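Uncharacterized protein (Mycobacterium tuberculosis, PDB 4Q6U) is of unknown function but probably acts as a sensor, combining an N-terminal GAF-like domain with two PAS-like domains. Local coordinates at residues A56-T61 and T78-M83. Numbering follows the deposited sequence.
Sequences AETLQT and TEPVIM
T58, near the end of helix 48-61, meets T78 of strand 74-82 through their hydroxyls: OG1 of T58 lies 2.6 Å from OG1 of T78, a hydrogen bond that also leaves T58 OG1 3.2 Å from T78 CB. The two side chains run past each other in opposite senses. T58 splits its two branches between two partners. Its OG1 sits beside its own backbone N (chi1 -64°), where it also bonds to A54 O one turn back, while CG2 is anti to that N and turns to P80; these side chains cross at about a right angle, with T58 CG2 4.0 Å from P80 CB. T58 and T78 are the buried, tight part, T58 also touching L65 and V91 of neighbouring strands; P80 lies at the more open margin. Past it Q60 and T61 lie exposed and do not touch the strand. There T61 turns back on its own helix, its OG1 standing above the carbonyl plane of E57 O at 3.0 Å, and that oxygen also accepts from T61 N. Between the two segments the link is thus one hydroxyl pair and one methyl-to-ring touch within the GAF-like domain, and with A54 O the T58 hydroxyl has partners in both helix and strand, consistent with its polarity being met although buried.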
loop_
_atom_site.group_PDB
_atom_site.type_symbol
_atom_site.label_atom_id
_atom_site.label_comp_id
_atom_site.label_asym_id
_atom_site.label_seq_id
_atom_site.Cartn_x
_atom_site.Cartn_y
_atom_site.Cartn_z
ATOM N N ALA B 56 -19.613 32.806 -10.372
ATOM C CA ALA B 56 -21.055 32.711 -10.187
ATOM C C ALA B 56 -21.804 33.005 -11.484
ATOM O O ALA B 56 -22.781 32.324 -11.811
ATOM C CB ALA B 56 -21.509 33.660 -9.083
ATOM N N GLU B 57 -21.339 34.018 -12.215
ATOM C CA GLU B 57 -21.933 34.386 -13.500
ATOM C C GLU B 57 -21.686 33.310 -14.566
ATOM O O GLU B 57 -22.559 33.024 -15.388
ATOM C CB GLU B 57 -21.384 35.735 -13.973
ATOM N N THR B 58 -20.498 32.713 -14.546
ATOM C CA THR B 58 -20.161 31.655 -15.493
ATOM C C THR B 58 -21.082 30.463 -15.298
ATOM O O THR B 58 -21.489 29.812 -16.266
ATOM C CB THR B 58 -18.699 31.202 -15.341
ATOM O OG1 THR B 58 -17.832 32.294 -15.660
ATOM C CG2 THR B 58 -18.390 30.033 -16.270
ATOM N N LEU B 59 -21.424 30.188 -14.043
ATOM C CA LEU B 59 -22.382 29.134 -13.741
ATOM C C LEU B 59 -23.753 29.498 -14.306
ATOM O O LEU B 59 -24.428 28.673 -14.903
ATOM C CB LEU B 59 -22.470 28.892 -12.233
ATOM C CG LEU B 59 -21.222 28.311 -11.568
ATOM C CD1 LEU B 59 -21.505 27.932 -10.124
ATOM C CD2 LEU B 59 -20.738 27.120 -12.356
ATOM N N GLN B 60 -24.139 30.752 -14.115
ATOM C CA GLN B 60 -25.416 31.283 -14.598
ATOM C C GLN B 60 -25.600 31.176 -16.107
ATOM O O GLN B 60 -26.634 30.721 -16.597
ATOM C CB GLN B 60 -25.541 32.754 -14.210
ATOM C CG GLN B 60 -26.446 33.069 -13.044
ATOM C CD GLN B 60 -26.482 34.558 -12.774
ATOM O OE1 GLN B 60 -25.662 35.308 -13.302
ATOM N NE2 GLN B 60 -27.439 34.997 -11.962
ATOM N N THR B 61 -24.585 31.628 -16.828
ATOM C CA THR B 61 -24.675 31.868 -18.258
ATOM C C THR B 61 -24.194 30.713 -19.107
ATOM O O THR B 61 -24.511 30.653 -20.294
ATOM C CB THR B 61 -23.853 33.104 -18.652
ATOM O OG1 THR B 61 -22.467 32.872 -18.351
ATOM C CG2 THR B 61 -24.350 34.339 -17.899
ATOM N N THR B 78 -12.896 33.520 -17.233
ATOM C CA THR B 78 -13.437 32.240 -16.824
ATOM C C THR B 78 -13.805 31.370 -18.025
ATOM O O THR B 78 -14.289 31.855 -19.048
ATOM C CB THR B 78 -14.678 32.415 -15.927
ATOM O OG1 THR B 78 -15.621 33.284 -16.564
ATOM C CG2 THR B 78 -14.292 32.997 -14.577
ATOM N N GLU B 79 -13.556 30.074 -17.866
ATOM C CA GLU B 79 -13.848 29.063 -18.868
ATOM C C GLU B 79 -14.677 27.976 -18.214
ATOM O O GLU B 79 -14.205 27.318 -17.283
ATOM C CB GLU B 79 -12.557 28.467 -19.438
ATOM C CG GLU B 79 -11.711 29.442 -20.221
ATOM C CD GLU B 79 -12.402 29.927 -21.471
ATOM O OE1 GLU B 79 -13.142 29.138 -22.085
ATOM O OE2 GLU B 79 -12.215 31.102 -21.830
ATOM N N PRO B 80 -15.919 27.793 -18.679
ATOM C CA PRO B 80 -16.763 26.724 -18.146
ATOM C C PRO B 80 -16.205 25.348 -18.499
ATOM O O PRO B 80 -15.598 25.188 -19.559
ATOM C CB PRO B 80 -18.111 26.968 -18.847
ATOM C CG PRO B 80 -17.741 27.617 -20.116
ATOM C CD PRO B 80 -16.614 28.548 -19.739
ATOM N N VAL B 81 -16.388 24.380 -17.611
ATOM C CA VAL B 81 -16.108 22.998 -17.944
ATOM C C VAL B 81 -17.441 22.266 -17.953
ATOM O O VAL B 81 -18.013 21.979 -16.897
ATOM C CB VAL B 81 -15.150 22.330 -16.954
ATOM C CG1 VAL B 81 -14.694 20.984 -17.502
ATOM C CG2 VAL B 81 -13.946 23.224 -16.697
ATOM N N ILE B 82 -17.942 21.983 -19.149
ATOM C CA ILE B 82 -19.302 21.493 -19.286
ATOM C C ILE B 82 -19.322 20.094 -19.870
ATOM O O ILE B 82 -18.775 19.853 -20.946
ATOM C CB ILE B 82 -20.137 22.440 -20.156
ATOM C CG1 ILE B 82 -20.062 23.858 -19.580
ATOM C CG2 ILE B 82 -21.576 21.954 -20.231
ATOM C CD1 ILE B 82 -20.806 24.912 -20.395
HETATM N N MSE B 83 -19.931 19.180 -19.122
HETATM C CA MSE B 83 -20.075 17.781 -19.511
HETATM C C MSE B 83 -21.004 17.701 -20.708
HETATM O O MSE B 83 -21.828 18.588 -20.900
HETATM C CB MSE B 83 -20.622 16.965 -18.341
HETATM C CG MSE B 83 -20.766 15.473 -18.610
HETATM SE SE MSE B 83 -19.084 14.758 -19.260
HETATM C CE MSE B 83 -19.690 12.922 -19.705
#